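Local atomic coordinates of aminopeptidase N (Francisella tularensis subsp. tularensis, PDB entry 5DLL), a protein that probably degrades intracellular peptides as a zinc-dependent M1-family aminopeptidase, releasing single amino acids, preferably alanine, from peptide N-termini. Residues F153-I158 with Y197-V202; D190-P195 with E276-N281. All coordinates share one frame; numbering follows the deposited sequence.

In the fold
Both contacts are buried, and their centres lie 9 Å apart. Contact 1 packs strand 150-160 against the chain leading into strand 201-204 and is wholly apolar; contact 2 sets the corner between strands 183-191 and 193-195 against the turn before strand 280-284 and is built round charged side chains, with Phe192 partly exposed. Strands 183-191 and 193-195 both pair with 150-160, so the same sheet supplies one side of each contact, and a probable hydrogen bond from Asp190 N to Phe153 O (2.9 Å) joins them there. On the other sides, Ala200 CB packs on Asn277 CB. Contact 1 stays away from the annotated sites, whereas contact 2 approaches the zinc ligand His313.

Contact 1 (F153-I158 with Y197-V202); sequences FTVKII and YLFALV
Phe153, Val155 and Ile157 of strand 150-160 meet Phe199 and Leu201 in a buried, purely apolar packing of that strand on the loop that leads into strand 201-204, burying 213 Å² in total. The touching parts, 153-157 and 199-201, run 12° apart in direction, yet they are not paired strands: the nearest CA atoms, those of Phe153 and Phe199, are 8.6 Å apart, and the contact is made by side chains alone. Every second residue of the strand takes part, as expected when one face of a sheet is used; in 197-202, Phe199 and Leu201 alternate in the same way.

Phe199 serves two of the strand residues. Its chi1 of 168° places CG anti to the backbone N and carries the ring across to the strand, where Val155 CG2 meets the ring edge near its plane, 3.9 Å from Phe199 CE2. Beside this, Phe153 CD2 approaches Phe199 CD2 at 4.0 Å. The two rings incline at 35° with centroids 5.9 Å apart, an oblique pair that is neither a stack nor a T-shape.

Topologically, strand 150-160 belongs to the mixed sheet of the M1 N-terminal domain, while strand 201-204 belongs to a four-stranded antiparallel sheet; the contact lies where the mixed sheet meets the approach to the antiparallel one. Further along, Ile157 and Leu201 reach toward each other tip to tip, Ile157 CD1 lying 3.6 Å from Leu201 CD1, with Ile157 CG1 following at 3.9 Å from that same methyl. Around this core, strand 166-169 contributes Ile167, which touches Ile157, and Ser169, which touches Val155 and Phe199; Phe137 meets the Phe199 ring edge-to-face, and Leu33 and Phe35 of strand 26-36 touch Phe199 and Leu201 respectively.

Contact 2 (D190-P195 with E276-N281); sequences DPFKKP and ENKGLN
The Phe192 ring is approached obliquely by Lys278 NZ, 4.1 Å from its CD2, while one ring face carries Pro191 CG, offset toward the rim. The second flat group, the Asp190 carboxylate, receives Lys194 NZ from above its plane, 42° out of it, in a salt bridge of 3.1 Å to OD2. Its other oxygen, OD1, accepts a weak hydrogen bond from Phe192 N, so both oxygens help hold the corner of the chain at 192.

Lys278 enters this corner from the opposing segment. Its CG stands anti to the backbone N (chi1 176°) and the chain bends at chi2 and chi4, so that the aliphatic part passes Asp190 OD2, nearest at CG, and the ammonium ends beside Phe192. Lys278 NZ remains 4.6 Å from Asp190 OD1, close enough for attraction but not a salt bridge; the lysine probably adds to the positive field round the carboxylate. Nearer its root, Lys278 CB is met by Lys194 CD at 4.0 Å, the two side chains crossing at a slant.

Asn277 to Leu280 form a type II turn, closed by Leu280 N to Asn277 O at 2.9 Å, with Gly279 at positive phi. Glu276 and Asn277 end the GAMEN sequence that marks M1 aminopeptidases, so the turn begins on the last residue of that motif. Helix 314-319 covers Lys278 through Asn314, Asp318 and Arg319, the last making a cation-pi contact with Phe192; strand 280-284 continues from the turn beside strand 261-267, and strands 183-191 and 193-195 pair with strand 150-160.

Contact 1 (F153-I158 with Y197-V202)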
ATOM      1  N   PHE A 153      20.029  -3.818 -22.021  1.00 44.07           N
ATOM      2  CA  PHE A 153      20.581  -2.461 -21.925  1.00 46.60           C
ATOM      3  C   PHE A 153      22.066  -2.428 -21.565  1.00 46.06           C
ATOM      4  O   PHE A 153      22.464  -2.959 -20.530  1.00 47.95           O
ATOM      5  CB  PHE A 153      19.820  -1.654 -20.863  1.00 45.54           C
ATOM      6  CG  PHE A 153      18.534  -1.051 -21.356  1.00 43.62           C
ATOM      7  CD1 PHE A 153      17.393  -1.829 -21.492  1.00 44.64           C
ATOM      8  CD2 PHE A 153      18.456   0.302 -21.656  1.00 40.00           C
ATOM      9  CE1 PHE A 153      16.201  -1.274 -21.928  1.00 45.31           C
ATOM     10  CE2 PHE A 153      17.265   0.862 -22.091  1.00 40.95           C
ATOM     11  CZ  PHE A 153      16.136   0.075 -22.228  1.00 39.06           C
ATOM     12  N   THR A 154      22.869  -1.795 -22.419  1.00 43.76           N
ATOM     13  CA  THR A 154      24.222  -1.368 -22.054  1.00 42.23           C
ATOM     14  C   THR A 154      24.196   0.146 -21.996  1.00 37.90           C
ATOM     15  O   THR A 154      23.658   0.786 -22.893  1.00 33.22           O
ATOM     16  CB  THR A 154      25.273  -1.790 -23.095  1.00 46.12           C
ATOM     17  OG1 THR A 154      25.117  -3.182 -23.399  1.00 49.22           O
ATOM     18  CG2 THR A 154      26.689  -1.521 -22.574  1.00 43.88           C
ATOM     19  N   VAL A 155      24.780   0.718 -20.947  1.00 36.80           N
ATOM     20  CA  VAL A 155      24.643   2.148 -20.674  1.00 35.60           C
ATOM     21  C   VAL A 155      25.970   2.749 -20.211  1.00 36.53           C
ATOM     22  O   VAL A 155      26.457   2.396 -19.144  1.00 41.04           O
ATOM     23  CB  VAL A 155      23.574   2.394 -19.572  1.00 34.44           C
ATOM     24  CG1 VAL A 155      23.482   3.874 -19.206  1.00 33.64           C
ATOM     25  CG2 VAL A 155      22.211   1.853 -19.999  1.00 31.58           C
ATOM     26  N   LYS A 156      26.546   3.654 -21.003  1.00 39.50           N
ATOM     27  CA  LYS A 156      27.712   4.434 -20.565  1.00 41.64           C
ATOM     28  C   LYS A 156      27.255   5.781 -20.007  1.00 41.77           C
ATOM     29  O   LYS A 156      26.281   6.350 -20.490  1.00 43.54           O
ATOM     30  CB  LYS A 156      28.707   4.653 -21.714  1.00 42.13           C
ATOM     31  CG  LYS A 156      30.034   5.261 -21.262  1.00 44.47           C
ATOM     32  CD  LYS A 156      30.932   5.651 -22.426  1.00 51.54           C
ATOM     33  CE  LYS A 156      31.386   4.453 -23.248  1.00 56.50           C
ATOM     34  NZ  LYS A 156      32.523   4.805 -24.143  1.00 56.87           N
ATOM     35  N   ILE A 157      27.961   6.283 -18.993  1.00 42.29           N
ATOM     36  CA  ILE A 157      27.671   7.596 -18.404  1.00 41.19           C
ATOM     37  C   ILE A 157      28.957   8.411 -18.289  1.00 42.54           C
ATOM     38  O   ILE A 157      29.901   7.977 -17.635  1.00 43.90           O
ATOM     39  CB  ILE A 157      27.047   7.473 -16.993  1.00 41.99           C
ATOM     40  CG1 ILE A 157      25.791   6.595 -17.023  1.00 43.27           C
ATOM     41  CG2 ILE A 157      26.708   8.851 -16.431  1.00 41.49           C
ATOM     42  CD1 ILE A 157      25.192   6.338 -15.656  1.00 44.81           C
ATOM     43  N   ILE A 158      28.979   9.593 -18.905  1.00 43.39           N
ATOM     44  CA  ILE A 158      30.125  10.508 -18.821  1.00 41.36           C
ATOM     45  C   ILE A 158      29.723  11.752 -18.032  1.00 40.55           C
ATOM     46  O   ILE A 158      28.656  12.305 -18.264  1.00 41.21           O
ATOM     47  CB  ILE A 158      30.618  10.912 -20.226  1.00 40.54           C
ATOM     48  CG1 ILE A 158      30.970   9.661 -21.042  1.00 40.94           C
ATOM     49  CG2 ILE A 158      31.828  11.830 -20.124  1.00 42.77           C
ATOM     50  CD1 ILE A 158      31.247   9.921 -22.506  1.00 40.05           C
ATOM     51  N   TYR A 197      10.455   1.345 -18.836  1.00 36.38           N
ATOM     52  CA  TYR A 197       9.929   2.006 -17.633  1.00 35.24           C
ATOM     53  C   TYR A 197      10.726   1.646 -16.373  1.00 34.73           C
ATOM     54  O   TYR A 197      10.632   2.335 -15.350  1.00 38.62           O
ATOM     55  CB  TYR A 197       8.427   1.722 -17.445  1.00 37.20           C
ATOM     56  CG  TYR A 197       8.072   0.371 -16.849  1.00 38.69           C
ATOM     57  CD1 TYR A 197       8.085   0.173 -15.468  1.00 39.16           C
ATOM     58  CD2 TYR A 197       7.695  -0.698 -17.659  1.00 38.57           C
ATOM     59  CE1 TYR A 197       7.755  -1.058 -14.911  1.00 40.15           C
ATOM     60  CE2 TYR A 197       7.360  -1.932 -17.112  1.00 40.99           C
ATOM     61  CZ  TYR A 197       7.395  -2.108 -15.736  1.00 40.85           C
ATOM     62  OH  TYR A 197       7.073  -3.327 -15.179  1.00 38.65           O
ATOM     63  N   LEU A 198      11.512   0.574 -16.463  1.00 34.70           N
ATOM     64  CA  LEU A 198      12.417   0.155 -15.389  1.00 34.64           C
ATOM     65  C   LEU A 198      13.839   0.662 -15.570  1.00 33.99           C
ATOM     66  O   LEU A 198      14.727   0.306 -14.787  1.00 38.94           O
ATOM     67  CB  LEU A 198      12.461  -1.367 -15.310  1.00 32.70           C
ATOM     68  CG  LEU A 198      11.116  -2.012 -15.030  1.00 32.85           C
ATOM     69  CD1 LEU A 198      11.227  -3.494 -15.305  1.00 35.46           C
ATOM     70  CD2 LEU A 198      10.671  -1.733 -13.603  1.00 32.86           C
ATOM     71  N   PHE A 199      14.072   1.471 -16.595  1.00 34.19           N
ATOM     72  CA  PHE A 199      15.379   2.075 -16.778  1.00 34.80           C
ATOM     73  C   PHE A 199      15.560   3.176 -15.735  1.00 36.19           C
ATOM     74  O   PHE A 199      14.619   3.928 -15.448  1.00 41.18           O
ATOM     75  CB  PHE A 199      15.552   2.647 -18.190  1.00 33.76           C
ATOM     76  CG  PHE A 199      16.758   3.523 -18.324  1.00 33.54           C
ATOM     77  CD1 PHE A 199      16.679   4.880 -18.035  1.00 34.41           C
ATOM     78  CD2 PHE A 199      17.980   2.988 -18.682  1.00 32.93           C
ATOM     79  CE1 PHE A 199      17.797   5.689 -18.117  1.00 33.92           C
ATOM     80  CE2 PHE A 199      19.104   3.795 -18.769  1.00 33.96           C
ATOM     81  CZ  PHE A 199      19.012   5.145 -18.487  1.00 33.86           C
ATOM     82  N   ALA A 200      16.766   3.265 -15.175  1.00 33.65           N
ATOM     83  CA  ALA A 200      17.113   4.353 -14.262  1.00 33.43           C
ATOM     84  C   ALA A 200      18.567   4.797 -14.400  1.00 36.56           C
ATOM     85  O   ALA A 200      19.452   4.005 -14.755  1.00 34.49           O
ATOM     86  CB  ALA A 200      16.823   3.956 -12.823  1.00 33.55           C
ATOM     87  N   LEU A 201      18.788   6.076 -14.112  1.00 38.44           N
ATOM     88  CA  LEU A 201      20.119   6.666 -14.062  1.00 40.05           C
ATOM     89  C   LEU A 201      20.183   7.614 -12.872  1.00 40.34           C
ATOM     90  O   LEU A 201      19.226   8.338 -12.604  1.00 50.34           O
ATOM     91  CB  LEU A 201      20.413   7.428 -15.357  1.00 43.09           C
ATOM     92  CG  LEU A 201      21.739   8.210 -15.424  1.00 46.99           C
ATOM     93  CD1 LEU A 201      22.301   8.217 -16.841  1.00 46.12           C
ATOM     94  CD2 LEU A 201      21.603   9.636 -14.894  1.00 47.78           C
ATOM     95  N   VAL A 202      21.306   7.600 -12.160  1.00 40.45           N
ATOM     96  CA  VAL A 202      21.557   8.550 -11.074  1.00 37.97           C
ATOM     97  C   VAL A 202      23.015   8.995 -11.092  1.00 38.05           C
ATOM     98  O   VAL A 202      23.919   8.171 -11.234  1.00 40.40           O
ATOM     99  CB  VAL A 202      21.253   7.935  -9.694  1.00 39.08           C
ATOM    100  CG1 VAL A 202      21.645   8.903  -8.579  1.00 43.21           C
ATOM    101  CG2 VAL A 202      19.787   7.537  -9.588  1.00 36.35           C
TER

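Contact 2 (D190-P195 with E276-N281)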
ATOM      1  N   ASP A 190      23.179  -4.591 -18.194  1.00 44.92           N
ATOM      2  CA  ASP A 190      22.091  -5.376 -17.613  1.00 45.36           C
ATOM      3  C   ASP A 190      21.668  -6.413 -18.661  1.00 43.14           C
ATOM      4  O   ASP A 190      20.944  -6.086 -19.603  1.00 44.19           O
ATOM      5  CB  ASP A 190      20.914  -4.467 -17.232  1.00 49.06           C
ATOM      6  CG  ASP A 190      19.771  -5.218 -16.553  1.00 48.20           C
ATOM      7  OD1 ASP A 190      19.734  -6.464 -16.601  1.00 52.10           O
ATOM      8  OD2 ASP A 190      18.895  -4.551 -15.969  1.00 48.08           O
ATOM      9  N   PRO A 191      22.120  -7.668 -18.492  1.00 40.43           N
ATOM     10  CA  PRO A 191      21.958  -8.699 -19.520  1.00 40.09           C
ATOM     11  C   PRO A 191      20.539  -9.206 -19.737  1.00 37.81           C
ATOM     12  O   PRO A 191      20.289  -9.862 -20.749  1.00 38.57           O
ATOM     13  CB  PRO A 191      22.845  -9.844 -19.014  1.00 43.08           C
ATOM     14  CG  PRO A 191      22.905  -9.662 -17.541  1.00 43.05           C
ATOM     15  CD  PRO A 191      22.802  -8.186 -17.290  1.00 41.85           C
ATOM     16  N   PHE A 192      19.626  -8.916 -18.812  1.00 36.95           N
ATOM     17  CA  PHE A 192      18.253  -9.420 -18.906  1.00 39.21           C
ATOM     18  C   PHE A 192      17.357  -8.396 -19.579  1.00 37.46           C
ATOM     19  O   PHE A 192      17.354  -7.223 -19.201  1.00 38.58           O
ATOM     20  CB  PHE A 192      17.695  -9.780 -17.521  1.00 40.57           C
ATOM     21  CG  PHE A 192      18.616 -10.652 -16.707  1.00 43.84           C
ATOM     22  CD1 PHE A 192      18.704 -12.017 -16.955  1.00 42.49           C
ATOM     23  CD2 PHE A 192      19.416 -10.101 -15.707  1.00 40.84           C
ATOM     24  CE1 PHE A 192      19.564 -12.814 -16.217  1.00 42.95           C
ATOM     25  CE2 PHE A 192      20.276 -10.895 -14.972  1.00 40.42           C
ATOM     26  CZ  PHE A 192      20.348 -12.253 -15.223  1.00 41.86           C
ATOM     27  N   LYS A 193      16.602  -8.861 -20.573  1.00 40.07           N
ATOM     28  CA  LYS A 193      15.616  -8.040 -21.271  1.00 45.33           C
ATOM     29  C   LYS A 193      14.645  -7.373 -20.282  1.00 46.09           C
ATOM     30  O   LYS A 193      14.107  -8.034 -19.393  1.00 45.54           O
ATOM     31  CB  LYS A 193      14.822  -8.894 -22.264  1.00 48.05           C
ATOM     32  CG  LYS A 193      15.631  -9.408 -23.446  1.00 54.04           C
ATOM     33  CD  LYS A 193      14.915 -10.543 -24.171  1.00 66.05           C
ATOM     34  CE  LYS A 193      13.729 -10.061 -24.998  1.00 67.78           C
ATOM     35  NZ  LYS A 193      14.128  -9.230 -26.173  1.00 67.06           N
ATOM     36  N   LYS A 194      14.444  -6.063 -20.433  1.00 42.69           N
ATOM     37  CA  LYS A 194      13.483  -5.325 -19.617  1.00 38.14           C
ATOM     38  C   LYS A 194      12.808  -4.223 -20.418  1.00 37.64           C
ATOM     39  O   LYS A 194      13.393  -3.704 -21.372  1.00 39.84           O
ATOM     40  CB  LYS A 194      14.162  -4.716 -18.386  1.00 35.86           C
ATOM     41  CG  LYS A 194      15.141  -3.580 -18.661  1.00 33.52           C
ATOM     42  CD  LYS A 194      15.586  -2.936 -17.355  1.00 32.23           C
ATOM     43  CE  LYS A 194      16.527  -1.758 -17.568  1.00 31.57           C
ATOM     44  NZ  LYS A 194      17.951  -2.179 -17.691  1.00 31.25           N
ATOM     45  N   PRO A 195      11.575  -3.853 -20.027  1.00 39.21           N
ATOM     46  CA  PRO A 195      10.933  -2.687 -20.631  1.00 38.88           C
ATOM     47  C   PRO A 195      11.573  -1.392 -20.125  1.00 37.83           C
ATOM     48  O   PRO A 195      12.167  -1.375 -19.050  1.00 43.57           O
ATOM     49  CB  PRO A 195       9.478  -2.810 -20.177  1.00 38.26           C
ATOM     50  CG  PRO A 195       9.538  -3.574 -18.901  1.00 39.38           C
ATOM     51  CD  PRO A 195      10.732  -4.479 -18.987  1.00 38.72           C
ATOM     52  N   GLU A 276      10.710   0.498  -8.592  1.00 31.90           N
ATOM     53  CA  GLU A 276      11.371  -0.801  -8.687  1.00 32.93           C
ATOM     54  C   GLU A 276      12.403  -0.906  -9.809  1.00 34.18           C
ATOM     55  O   GLU A 276      12.569  -1.982 -10.391  1.00 39.63           O
ATOM     56  CB  GLU A 276      10.324  -1.912  -8.873  1.00 34.57           C
ATOM     57  CG  GLU A 276       9.672  -1.978 -10.250  1.00 36.22           C
ATOM     58  CD  GLU A 276       8.248  -1.465 -10.293  1.00 38.64           C
ATOM     59  OE1 GLU A 276       7.852  -0.678  -9.399  1.00 32.71           O
ATOM     60  OE2 GLU A 276       7.532  -1.857 -11.246  1.00 39.09           O
ATOM     61  N   ASN A 277      13.110   0.178 -10.110  1.00 31.23           N
ATOM     62  CA  ASN A 277      14.021   0.164 -11.257  1.00 34.03           C
ATOM     63  C   ASN A 277      15.014  -0.982 -11.095  1.00 32.99           C
ATOM     64  O   ASN A 277      15.574  -1.166 -10.017  1.00 34.93           O
ATOM     65  CB  ASN A 277      14.758   1.498 -11.420  1.00 34.06           C
ATOM     66  CG  ASN A 277      13.819   2.684 -11.485  1.00 32.81           C
ATOM     67  OD1 ASN A 277      13.916   3.601 -10.673  1.00 33.76           O
ATOM     68  ND2 ASN A 277      12.909   2.674 -12.452  1.00 36.37           N
ATOM     69  N   LYS A 278      15.202  -1.756 -12.161  1.00 31.66           N
ATOM     70  CA  LYS A 278      15.963  -3.001 -12.099  1.00 33.36           C
ATOM     71  C   LYS A 278      17.392  -2.776 -11.595  1.00 34.01           C
ATOM     72  O   LYS A 278      18.178  -2.072 -12.223  1.00 34.98           O
ATOM     73  CB  LYS A 278      15.966  -3.674 -13.476  1.00 39.15           C
ATOM     74  CG  LYS A 278      16.801  -4.942 -13.603  1.00 45.86           C
ATOM     75  CD  LYS A 278      16.323  -6.061 -12.693  1.00 49.36           C
ATOM     76  CE  LYS A 278      16.949  -7.400 -13.077  1.00 49.24           C
ATOM     77  NZ  LYS A 278      16.167  -8.088 -14.143  1.00 57.84           N
ATOM     78  N   GLY A 279      17.700  -3.363 -10.437  1.00 37.91           N
ATOM     79  CA  GLY A 279      19.034  -3.285  -9.840  1.00 38.96           C
ATOM     80  C   GLY A 279      19.333  -1.962  -9.152  1.00 39.96           C
ATOM     81  O   GLY A 279      20.410  -1.774  -8.583  1.00 39.16           O
ATOM     82  N   LEU A 280      18.367  -1.052  -9.182  1.00 39.16           N
ATOM     83  CA  LEU A 280      18.598   0.338  -8.810  1.00 36.53           C
ATOM     84  C   LEU A 280      17.272   0.933  -8.365  1.00 35.19           C
ATOM     85  O   LEU A 280      16.655   1.729  -9.062  1.00 33.32           O
ATOM     86  CB  LEU A 280      19.193   1.113  -9.996  1.00 32.98           C
ATOM     87  CG  LEU A 280      19.544   2.593  -9.795  1.00 31.47           C
ATOM     88  CD1 LEU A 280      20.316   2.840  -8.510  1.00 31.58           C
ATOM     89  CD2 LEU A 280      20.330   3.104 -10.987  1.00 33.61           C
ATOM     90  N   ASN A 281      16.815   0.501  -7.202  1.00 36.49           N
ATOM     91  CA  ASN A 281      15.568   1.001  -6.665  1.00 35.48           C
ATOM     92  C   ASN A 281      15.804   2.411  -6.158  1.00 35.50           C
ATOM     93  O   ASN A 281      16.910   2.744  -5.724  1.00 35.34           O
ATOM     94  CB  ASN A 281      15.060   0.088  -5.550  1.00 37.93           C
ATOM     95  CG  ASN A 281      14.688  -1.301  -6.049  1.00 37.94           C
ATOM     96  OD1 ASN A 281      14.749  -1.591  -7.248  1.00 47.64           O
ATOM     97  ND2 ASN A 281      14.289  -2.167  -5.126  1.00 40.77           N
TER